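Local coordinates for 3-oxoacyl-[acyl-carrier-protein] synthase 3 (Micrococcus luteus NCTC 2665, PDB 4EWP) that probably catalyses the first condensation of bacterial fatty acid synthesis, joining an acetyl-CoA primer to malonyl-ACP to give 3-oxobutanoyl-ACP, at residues A[198-209]-A[232-243]; A[55-66]-A[147-155]. One frame throughout, in Å; residues are numbered along the deposited sequence.

Interaction 1. Residues A[198-209]-A[232-243]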
loop_
_atom_site.group_PDB
_atom_site.type_symbol
_atom_site.label_atom_id
_atom_site.label_comp_id
_atom_site.label_asym_id
_atom_site.label_seq_id
_atom_site.Cartn_x
_atom_site.Cartn_y
_atom_site.Cartn_z
ATOM N N SER A 198 -0.284 11.261 14.869
ATOM C CA SER A 198 -1.613 11.772 15.166
ATOM C C SER A 198 -1.869 13.186 14.644
ATOM O O SER A 198 -2.984 13.697 14.779
ATOM C CB SER A 198 -1.900 11.712 16.672
ATOM O OG SER A 198 -1.254 12.786 17.341
ATOM N N THR A 199 -0.858 13.810 14.040
ATOM C CA THR A 199 -0.990 15.203 13.583
ATOM C C THR A 199 -2.080 15.395 12.524
ATOM O O THR A 199 -2.858 16.346 12.586
ATOM C CB THR A 199 0.364 15.786 13.110
ATOM O OG1 THR A 199 1.239 15.874 14.241
ATOM C CG2 THR A 199 0.183 17.188 12.518
ATOM N N ILE A 200 -2.125 14.480 11.564
ATOM C CA ILE A 200 -3.208 14.381 10.599
ATOM C C ILE A 200 -3.679 12.933 10.717
ATOM O O ILE A 200 -2.886 12.014 10.539
ATOM C CB ILE A 200 -2.688 14.606 9.163
ATOM C CG1 ILE A 200 -1.950 15.938 9.050
ATOM C CG2 ILE A 200 -3.811 14.542 8.148
ATOM C CD1 ILE A 200 -1.229 16.091 7.698
ATOM N N SER A 201 -4.952 12.724 11.028
ATOM C CA SER A 201 -5.428 11.384 11.334
ATOM C C SER A 201 -6.943 11.324 11.279
ATOM O O SER A 201 -7.591 12.349 11.098
ATOM C CB SER A 201 -4.956 10.965 12.725
ATOM O OG SER A 201 -5.524 11.790 13.725
ATOM N N MET A 202 -7.503 10.122 11.424
ATOM C CA MET A 202 -8.952 9.947 11.463
ATOM C C MET A 202 -9.427 10.203 12.887
ATOM O O MET A 202 -8.639 10.108 13.817
ATOM C CB MET A 202 -9.339 8.536 11.038
ATOM C CG MET A 202 -8.758 8.089 9.703
ATOM S SD MET A 202 -9.378 9.090 8.329
ATOM C CE MET A 202 -11.098 8.622 8.289
ATOM N N THR A 203 -10.709 10.510 13.058
ATOM C CA THR A 203 -11.282 10.783 14.380
ATOM C C THR A 203 -11.187 9.593 15.331
ATOM O O THR A 203 -11.060 9.767 16.552
ATOM C CB THR A 203 -12.766 11.213 14.290
ATOM O OG1 THR A 203 -13.461 10.357 13.380
ATOM C CG2 THR A 203 -12.879 12.664 13.802
ATOM N N HIS A 204 -11.290 8.387 14.774
ATOM C CA HIS A 204 -11.133 7.164 15.562
ATOM C C HIS A 204 -11.073 5.907 14.708
ATOM O O HIS A 204 -11.449 5.907 13.536
ATOM C CB HIS A 204 -12.248 7.024 16.604
ATOM C CG HIS A 204 -13.609 7.344 16.069
ATOM N ND1 HIS A 204 -14.265 8.522 16.364
ATOM C CD2 HIS A 204 -14.428 6.648 15.246
ATOM C CE1 HIS A 204 -15.432 8.535 15.745
ATOM N NE2 HIS A 204 -15.554 7.412 15.060
ATOM N N SER A 205 -10.593 4.838 15.326
ATOM C CA SER A 205 -10.424 3.550 14.677
ATOM C C SER A 205 -11.726 2.964 14.119
ATOM O O SER A 205 -12.818 3.141 14.695
ATOM C CB SER A 205 -9.808 2.566 15.663
ATOM O OG SER A 205 -9.973 1.241 15.212
ATOM N N GLN A 206 -11.595 2.252 13.000
ATOM C CA GLN A 206 -12.723 1.566 12.396
ATOM C C GLN A 206 -13.322 0.553 13.373
ATOM O O GLN A 206 -14.523 0.296 13.350
ATOM C CB GLN A 206 -12.303 0.879 11.094
ATOM C CG GLN A 206 -11.757 1.831 10.035
ATOM C CD GLN A 206 -11.211 1.090 8.827
ATOM O OE1 GLN A 206 -11.225 -0.143 8.788
ATOM N NE2 GLN A 206 -10.733 1.836 7.828
ATOM N N LEU A 207 -12.486 -0.003 14.247
ATOM C CA LEU A 207 -12.961 -0.957 15.249
ATOM C C LEU A 207 -14.008 -0.378 16.210
ATOM O O LEU A 207 -14.816 -1.121 16.782
ATOM C CB LEU A 207 -11.790 -1.549 16.037
ATOM C CG LEU A 207 -10.723 -2.261 15.208
ATOM C CD1 LEU A 207 -9.672 -2.873 16.122
ATOM C CD2 LEU A 207 -11.365 -3.328 14.319
ATOM N N GLU A 208 -13.984 0.929 16.426
ATOM C CA GLU A 208 -14.989 1.518 17.306
ATOM C C GLU A 208 -16.316 1.408 16.587
ATOM O O GLU A 208 -17.341 1.086 17.181
ATOM C CB GLU A 208 -14.672 2.975 17.629
ATOM C CG GLU A 208 -13.431 3.172 18.502
ATOM C CD GLU A 208 -13.395 4.550 19.155
ATOM O OE1 GLU A 208 -12.312 4.952 19.646
ATOM O OE2 GLU A 208 -14.457 5.222 19.178
ATOM N N LEU A 209 -16.271 1.641 15.284
ATOM C CA LEU A 209 -17.447 1.533 14.442
ATOM C C LEU A 209 -17.923 0.080 14.433
ATOM O O LEU A 209 -19.099 -0.184 14.665
ATOM C CB LEU A 209 -17.135 2.056 13.032
ATOM C CG LEU A 209 -18.183 1.941 11.919
ATOM C CD1 LEU A 209 -19.460 2.672 12.289
ATOM C CD2 LEU A 209 -17.625 2.473 10.585
ATOM N N LEU A 232 -20.022 8.624 13.870
ATOM C CA LEU A 232 -19.305 7.398 14.200
ATOM C C LEU A 232 -18.421 6.966 13.028
ATOM O O LEU A 232 -17.342 6.408 13.224
ATOM C CB LEU A 232 -20.278 6.279 14.581
ATOM C CG LEU A 232 -20.673 6.148 16.063
ATOM C CD1 LEU A 232 -20.337 7.402 16.861
ATOM C CD2 LEU A 232 -22.149 5.804 16.204
ATOM N N TRP A 233 -18.879 7.219 11.806
ATOM C CA TRP A 233 -18.043 6.997 10.633
ATOM C C TRP A 233 -16.766 7.822 10.808
ATOM O O TRP A 233 -16.831 9.029 11.004
ATOM C CB TRP A 233 -18.788 7.412 9.366
ATOM C CG TRP A 233 -17.960 7.338 8.109
ATOM C CD1 TRP A 233 -17.508 8.390 7.355
ATOM C CD2 TRP A 233 -17.483 6.150 7.460
ATOM N NE1 TRP A 233 -16.790 7.925 6.274
ATOM C CE2 TRP A 233 -16.758 6.556 6.318
ATOM C CE3 TRP A 233 -17.609 4.784 7.727
ATOM C CZ2 TRP A 233 -16.160 5.643 5.449
ATOM C CZ3 TRP A 233 -17.009 3.880 6.862
ATOM C CH2 TRP A 233 -16.294 4.316 5.739
ATOM N N PRO A 234 -15.598 7.170 10.778
ATOM C CA PRO A 234 -14.355 7.915 11.002
ATOM C C PRO A 234 -14.131 8.937 9.897
ATOM O O PRO A 234 -14.371 8.647 8.720
ATOM C CB PRO A 234 -13.269 6.832 10.917
ATOM C CG PRO A 234 -13.973 5.552 11.160
ATOM C CD PRO A 234 -15.356 5.731 10.585
ATOM N N THR A 235 -13.672 10.124 10.277
ATOM C CA THR A 235 -13.398 11.170 9.308
ATOM C C THR A 235 -12.052 11.814 9.580
ATOM O O THR A 235 -11.515 11.707 10.673
ATOM C CB THR A 235 -14.482 12.250 9.319
ATOM O OG1 THR A 235 -14.615 12.781 10.648
ATOM C CG2 THR A 235 -15.801 11.668 8.871
ATOM N N LEU A 236 -11.525 12.488 8.567
ATOM C CA LEU A 236 -10.210 13.101 8.615
ATOM C C LEU A 236 -10.198 14.347 9.508
ATOM O O LEU A 236 -11.180 15.087 9.598
ATOM C CB LEU A 236 -9.787 13.453 7.189
ATOM C CG LEU A 236 -8.383 13.159 6.671
ATOM C CD1 LEU A 236 -7.860 11.847 7.177
ATOM C CD2 LEU A 236 -8.402 13.166 5.143
ATOM N N ARG A 237 -9.075 14.569 10.179
ATOM C CA ARG A 237 -8.925 15.718 11.061
ATOM C C ARG A 237 -7.452 16.106 11.047
ATOM O O ARG A 237 -6.596 15.289 10.683
ATOM C CB ARG A 237 -9.433 15.360 12.473
ATOM C CG ARG A 237 -8.500 15.686 13.627
ATOM C CD ARG A 237 -7.434 14.622 13.851
ATOM N NE ARG A 237 -6.112 15.218 14.054
ATOM C CZ ARG A 237 -5.763 15.929 15.121
ATOM N NH1 ARG A 237 -6.635 16.141 16.100
ATOM N NH2 ARG A 237 -4.540 16.429 15.212
ATOM N N GLN A 238 -7.145 17.349 11.404
ATOM C CA GLN A 238 -5.747 17.736 11.519
ATOM C C GLN A 238 -5.515 18.840 12.541
ATOM O O GLN A 238 -6.387 19.671 12.803
ATOM C CB GLN A 238 -5.197 18.183 10.166
ATOM C CG GLN A 238 -5.660 19.578 9.751
ATOM C CD GLN A 238 -4.980 20.076 8.496
ATOM O OE1 GLN A 238 -4.009 19.490 8.026
ATOM N NE2 GLN A 238 -5.495 21.166 7.941
ATOM N N ASP A 239 -4.312 18.846 13.102
ATOM C CA ASP A 239 -3.814 19.993 13.841
ATOM C C ASP A 239 -3.268 20.998 12.810
ATOM O O ASP A 239 -2.112 20.908 12.391
ATOM C CB ASP A 239 -2.705 19.535 14.781
ATOM C CG ASP A 239 -2.049 20.686 15.503
ATOM O OD1 ASP A 239 -2.356 21.834 15.156
ATOM O OD2 ASP A 239 -1.223 20.449 16.408
ATOM N N GLY A 240 -4.111 21.938 12.388
ATOM C CA GLY A 240 -3.777 22.878 11.325
ATOM C C GLY A 240 -2.461 23.621 11.492
ATOM O O GLY A 240 -1.603 23.587 10.607
ATOM N N PRO A 241 -2.290 24.306 12.627
ATOM C CA PRO A 241 -1.053 25.049 12.892
ATOM C C PRO A 241 0.212 24.185 12.854
ATOM O O PRO A 241 1.223 24.631 12.307
ATOM C CB PRO A 241 -1.283 25.614 14.300
ATOM C CG PRO A 241 -2.753 25.786 14.382
ATOM C CD PRO A 241 -3.310 24.565 13.655
ATOM N N SER A 242 0.172 22.982 13.417
ATOM C CA SER A 242 1.335 22.096 13.326
ATOM C C SER A 242 1.660 21.749 11.878
ATOM O O SER A 242 2.824 21.785 11.467
ATOM C CB SER A 242 1.144 20.816 14.141
ATOM O OG SER A 242 1.071 21.129 15.512
ATOM N N VAL A 243 0.634 21.427 11.101
ATOM C CA VAL A 243 0.856 21.109 9.694
ATOM C C VAL A 243 1.605 22.228 8.985
ATOM O O VAL A 243 2.561 21.963 8.258
ATOM C CB VAL A 243 -0.447 20.812 8.952
ATOM C CG1 VAL A 243 -0.195 20.739 7.455
ATOM C CG2 VAL A 243 -1.042 19.510 9.460
HETATM O O HOH W 1 -15.860 10.881 12.457
#
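Ile200 to Met202 and Leu236 to Gln238 pair as a two-stranded antiparallel ribbon, a small sheet apart from the two five-stranded sheets of this thiolase-like fold. The Ile200 side chain is about 6 Å from that of Cys123, the predicted active-site cysteine, so the ribbon lies beside the probable catalytic site. Ser201 and Arg237 form its hydrogen-bonded pair, Ser201 N to Arg237 O at 3.1 Å and Arg237 N to Ser201 O at 2.8 Å; Thr203 N to Thr235 O and Asp239 N to Thr199 O extend the ladder at its two ends. Bends at chi2 and chi3 carry the Arg237 chain past Ser201 OG and bring NH2 to Thr199 O, 3.1 Å away and 52° above the carbonyl plane. On the face of Ile200, Met202 and Leu236, Met202 SD lies 3.4 Å from Leu236 CD1, and the Ile200 and Val243 side chains cross at about a right angle, CG1 against CG2. Further along, Leu209 CD2 reaches Trp233 CE3 at 3.7 Å. Water 1 joins Thr203 OG1, Trp233 O and Thr235 OG1. With CG between its backbone N and carbonyl carbon (chi1 44°), His204 turns its ring to the other segment, and NE2 donates in the ring plane to Leu232 O at 2.8 Å.

Interaction 2. Residues A[55-66]-A[147-155]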
loop_
_atom_site.group_PDB
_atom_site.type_symbol
_atom_site.label_atom_id
_atom_site.label_comp_id
_atom_site.label_asym_id
_atom_site.label_seq_id
_atom_site.Cartn_x
_atom_site.Cartn_y
_atom_site.Cartn_z
ATOM N N ARG A 55 -15.543 17.870 -6.452
ATOM C CA ARG A 55 -16.295 16.922 -5.646
ATOM C C ARG A 55 -16.909 15.847 -6.546
ATOM O O ARG A 55 -17.699 16.138 -7.442
ATOM C CB ARG A 55 -17.348 17.636 -4.785
ATOM C CG ARG A 55 -16.751 18.393 -3.587
ATOM C CD ARG A 55 -15.942 17.437 -2.698
ATOM N NE ARG A 55 -15.273 18.086 -1.573
ATOM C CZ ARG A 55 -15.881 18.482 -0.449
ATOM N NH1 ARG A 55 -17.192 18.320 -0.292
ATOM N NH2 ARG A 55 -15.176 19.056 0.525
ATOM N N ALA A 56 -16.510 14.603 -6.307
ATOM C CA ALA A 56 -16.930 13.478 -7.130
ATOM C C ALA A 56 -18.332 13.030 -6.786
ATOM O O ALA A 56 -18.756 13.129 -5.636
ATOM C CB ALA A 56 -15.950 12.304 -6.959
ATOM N N THR A 57 -19.047 12.531 -7.791
ATOM C CA THR A 57 -20.351 11.912 -7.580
ATOM C C THR A 57 -20.151 10.487 -7.072
ATOM O O THR A 57 -19.023 10.008 -7.004
ATOM C CB THR A 57 -21.160 11.850 -8.881
ATOM O OG1 THR A 57 -20.463 11.045 -9.839
ATOM C CG2 THR A 57 -21.351 13.240 -9.457
ATOM N N ALA A 58 -21.253 9.824 -6.727
ATOM C CA ALA A 58 -21.237 8.430 -6.285
ATOM C C ALA A 58 -20.637 7.474 -7.312
ATOM O O ALA A 58 -19.942 6.529 -6.940
ATOM C CB ALA A 58 -22.649 7.976 -5.912
ATOM N N GLU A 59 -20.914 7.712 -8.593
ATOM C CA GLU A 59 -20.414 6.859 -9.676
ATOM C C GLU A 59 -18.917 7.041 -9.920
ATOM O O GLU A 59 -18.239 6.137 -10.431
ATOM C CB GLU A 59 -21.164 7.129 -10.994
ATOM C CG GLU A 59 -22.616 6.696 -11.008
ATOM C CD GLU A 59 -23.510 7.591 -10.158
ATOM O OE1 GLU A 59 -23.261 8.821 -10.110
ATOM O OE2 GLU A 59 -24.461 7.063 -9.533
ATOM N N GLU A 60 -18.408 8.220 -9.577
ATOM C CA GLU A 60 -16.994 8.528 -9.778
ATOM C C GLU A 60 -16.147 7.980 -8.638
ATOM O O GLU A 60 -15.662 8.733 -7.777
ATOM C CB GLU A 60 -16.791 10.033 -9.915
ATOM C CG GLU A 60 -17.301 10.576 -11.225
ATOM C CD GLU A 60 -17.222 12.075 -11.288
ATOM O OE1 GLU A 60 -17.773 12.740 -10.377
ATOM O OE2 GLU A 60 -16.591 12.577 -12.242
ATOM N N THR A 61 -15.995 6.659 -8.633
ATOM C CA THR A 61 -15.278 5.975 -7.572
ATOM C C THR A 61 -13.777 6.125 -7.766
ATOM O O THR A 61 -13.306 6.643 -8.786
ATOM C CB THR A 61 -15.609 4.472 -7.581
ATOM O OG1 THR A 61 -15.292 3.932 -8.870
ATOM C CG2 THR A 61 -17.099 4.236 -7.282
ATOM N N VAL A 62 -13.020 5.662 -6.788
ATOM C CA VAL A 62 -11.576 5.627 -6.944
ATOM C C VAL A 62 -11.149 4.876 -8.234
ATOM O O VAL A 62 -10.350 5.384 -9.014
ATOM C CB VAL A 62 -10.901 5.087 -5.654
ATOM C CG1 VAL A 62 -9.411 4.763 -5.880
ATOM C CG2 VAL A 62 -11.087 6.098 -4.520
ATOM N N PRO A 63 -11.691 3.672 -8.472
ATOM C CA PRO A 63 -11.288 2.966 -9.697
ATOM C C PRO A 63 -11.724 3.655 -10.992
ATOM O O PRO A 63 -10.980 3.606 -11.969
ATOM C CB PRO A 63 -11.982 1.600 -9.564
ATOM C CG PRO A 63 -12.102 1.396 -8.072
ATOM C CD PRO A 63 -12.406 2.786 -7.531
ATOM N N VAL A 64 -12.912 4.256 -11.006
ATOM C CA VAL A 64 -13.364 4.995 -12.165
ATOM C C VAL A 64 -12.408 6.152 -12.487
ATOM O O VAL A 64 -11.940 6.290 -13.622
ATOM C CB VAL A 64 -14.792 5.519 -11.966
ATOM C CG1 VAL A 64 -15.121 6.606 -12.992
ATOM C CG2 VAL A 64 -15.772 4.367 -12.093
ATOM N N MET A 65 -12.112 6.968 -11.480
ATOM C CA MET A 65 -11.226 8.120 -11.648
ATOM C C MET A 65 -9.800 7.683 -12.017
ATOM O O MET A 65 -9.181 8.269 -12.910
ATOM C CB MET A 65 -11.225 9.000 -10.385
ATOM C CG MET A 65 -12.613 9.606 -10.059
ATOM S SD MET A 65 -12.496 10.947 -8.862
ATOM C CE MET A 65 -12.161 10.059 -7.335
ATOM N N ALA A 66 -9.291 6.648 -11.340
ATOM C CA ALA A 66 -7.942 6.167 -11.605
ATOM C C ALA A 66 -7.811 5.717 -13.052
ATOM O O ALA A 66 -6.792 5.945 -13.704
ATOM C CB ALA A 66 -7.579 5.024 -10.646
ATOM N N VAL A 147 1.759 4.936 -12.303
ATOM C CA VAL A 147 1.545 5.420 -10.932
ATOM C C VAL A 147 0.311 6.321 -10.905
ATOM O O VAL A 147 0.209 7.271 -11.682
ATOM C CB VAL A 147 2.764 6.212 -10.395
ATOM C CG1 VAL A 147 2.490 6.694 -8.976
ATOM C CG2 VAL A 147 4.012 5.359 -10.441
ATOM N N VAL A 148 -0.630 6.014 -10.022
ATOM C CA VAL A 148 -1.848 6.789 -9.927
ATOM C C VAL A 148 -2.023 7.294 -8.509
ATOM O O VAL A 148 -2.088 6.505 -7.566
ATOM C CB VAL A 148 -3.090 5.953 -10.314
ATOM C CG1 VAL A 148 -4.331 6.816 -10.232
ATOM C CG2 VAL A 148 -2.946 5.441 -11.724
ATOM N N GLY A 149 -2.088 8.610 -8.347
ATOM C CA GLY A 149 -2.460 9.186 -7.066
ATOM C C GLY A 149 -3.935 9.494 -7.198
ATOM O O GLY A 149 -4.324 10.193 -8.136
ATOM N N VAL A 150 -4.765 8.968 -6.298
ATOM C CA VAL A 150 -6.219 9.081 -6.475
ATOM C C VAL A 150 -6.953 9.020 -5.142
ATOM O O VAL A 150 -6.592 8.246 -4.265
ATOM C CB VAL A 150 -6.765 7.996 -7.464
ATOM C CG1 VAL A 150 -6.287 6.595 -7.080
ATOM C CG2 VAL A 150 -8.287 8.041 -7.559
ATOM N N GLU A 151 -7.970 9.860 -4.983
ATOM C CA GLU A 151 -8.702 9.932 -3.732
ATOM C C GLU A 151 -10.127 10.396 -3.968
ATOM O O GLU A 151 -10.382 11.284 -4.787
ATOM C CB GLU A 151 -8.043 10.941 -2.775
ATOM C CG GLU A 151 -6.562 10.733 -2.461
ATOM C CD GLU A 151 -6.306 9.613 -1.474
ATOM O OE1 GLU A 151 -7.203 8.785 -1.243
ATOM O OE2 GLU A 151 -5.191 9.555 -0.923
ATOM N N ARG A 152 -11.062 9.807 -3.239
ATOM C CA ARG A 152 -12.352 10.447 -3.062
ATOM C C ARG A 152 -12.431 10.847 -1.591
ATOM O O ARG A 152 -13.109 10.203 -0.785
ATOM C CB ARG A 152 -13.531 9.551 -3.493
ATOM C CG ARG A 152 -14.861 10.345 -3.602
ATOM C CD ARG A 152 -15.943 9.632 -4.408
ATOM N NE ARG A 152 -16.400 8.407 -3.766
ATOM C CZ ARG A 152 -17.221 7.519 -4.323
ATOM N NH1 ARG A 152 -17.689 7.704 -5.559
ATOM N NH2 ARG A 152 -17.565 6.428 -3.645
ATOM N N LEU A 153 -11.703 11.906 -1.253
ATOM C CA LEU A 153 -11.615 12.396 0.117
ATOM C C LEU A 153 -12.972 12.814 0.663
ATOM O O LEU A 153 -13.176 12.833 1.876
ATOM C CB LEU A 153 -10.667 13.595 0.183
ATOM C CG LEU A 153 -9.187 13.349 -0.108
ATOM C CD1 LEU A 153 -8.463 14.659 -0.249
ATOM C CD2 LEU A 153 -8.566 12.524 1.016
ATOM N N SER A 154 -13.898 13.171 -0.221
ATOM C CA SER A 154 -15.201 13.619 0.243
ATOM C C SER A 154 -15.919 12.491 0.993
ATOM O O SER A 154 -16.855 12.734 1.750
ATOM C CB SER A 154 -16.050 14.168 -0.912
ATOM O OG SER A 154 -16.159 13.218 -1.958
ATOM N N ASP A 155 -15.469 11.254 0.803
ATOM C CA ASP A 155 -16.064 10.139 1.546
ATOM C C ASP A 155 -15.675 10.120 3.018
ATOM O O ASP A 155 -16.356 9.478 3.819
ATOM C CB ASP A 155 -15.703 8.791 0.926
ATOM C CG ASP A 155 -16.550 8.468 -0.264
ATOM O OD1 ASP A 155 -17.706 8.952 -0.316
ATOM O OD2 ASP A 155 -16.051 7.741 -1.146
HETATM O O HOH W 2 -19.968 4.955 -4.348
#
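The start of helix 62-76 (residues 62-66) runs across residues 147-152 of strand 144-152, the short axes 8.0 Å apart and their directions 140° from each other, while the loop ahead of the helix wraps the Arg152 side chain. A helix thus packs on a strand of a five-stranded sheet in this thiolase-like fold; Thr61 is its N-cap, OG1 accepting from Val64 N. Val150 is the apolar centre: its CG1 meets Val62 CG1 at 3.8 Å, and its CG2 lies against Val62 O and Met65 CB. Ala66 CB rests on Val148 CG1 at 3.7 Å, so the start of the helix packs on this strand. The bend at chi3 of Met65 brings CE to Glu151 O, 3.3 Å away.

Arg152 carries the polar half. Its chain leaves CB with CG anti to the backbone N (chi1 -167°), passes Ala56 CB with CD at 3.7 Å, and bends at chi3 into the loop. There NH1 donates to Ala58 O at 2.9 Å, a bond near the guanidinium plane but 57° above the carbonyl plane, and more weakly to Thr57 O and Glu60 O. Thr61 CA lies over one guanidinium face. At the NE edge, Arg152 NE forms a salt bridge with Asp155 OD2 at 2.7 Å; water 2 links NH2 to Ala58 O. Asp155 OD1 in turn meets Arg210 of the second subunit.

One good and two weak bonds at NH1, with the carboxylate at NE, probably hold the guanidinium's rotation; the acid probably offsets much of its charge and links the loop to the dimer interface.

Overall arrangement
From the N terminus, the 55-66 segment enters helix 62-76, and interaction 2 closes an 80-residue excursion when strand 144-152, the central strand of the first five-stranded sheet, returns to pack against it. Interaction 1 opens only afterwards: strand 200-202 leads into helix 206-219, and a much shorter connection of 22 residues brings the chain back to strand 236-238 and helix 240-262. The two loops therefore follow in series, neither nested nor crossed. Their centres lie about 20 Å apart, yet a probable hydrogen bond from Trp233 NE1 to Asp155 O and packing of Leu236 on Leu153 join the end of the 147-155 segment to the ribbon region. Both contacts touch the second subunit, interaction 2 through Arg152 and Asp155.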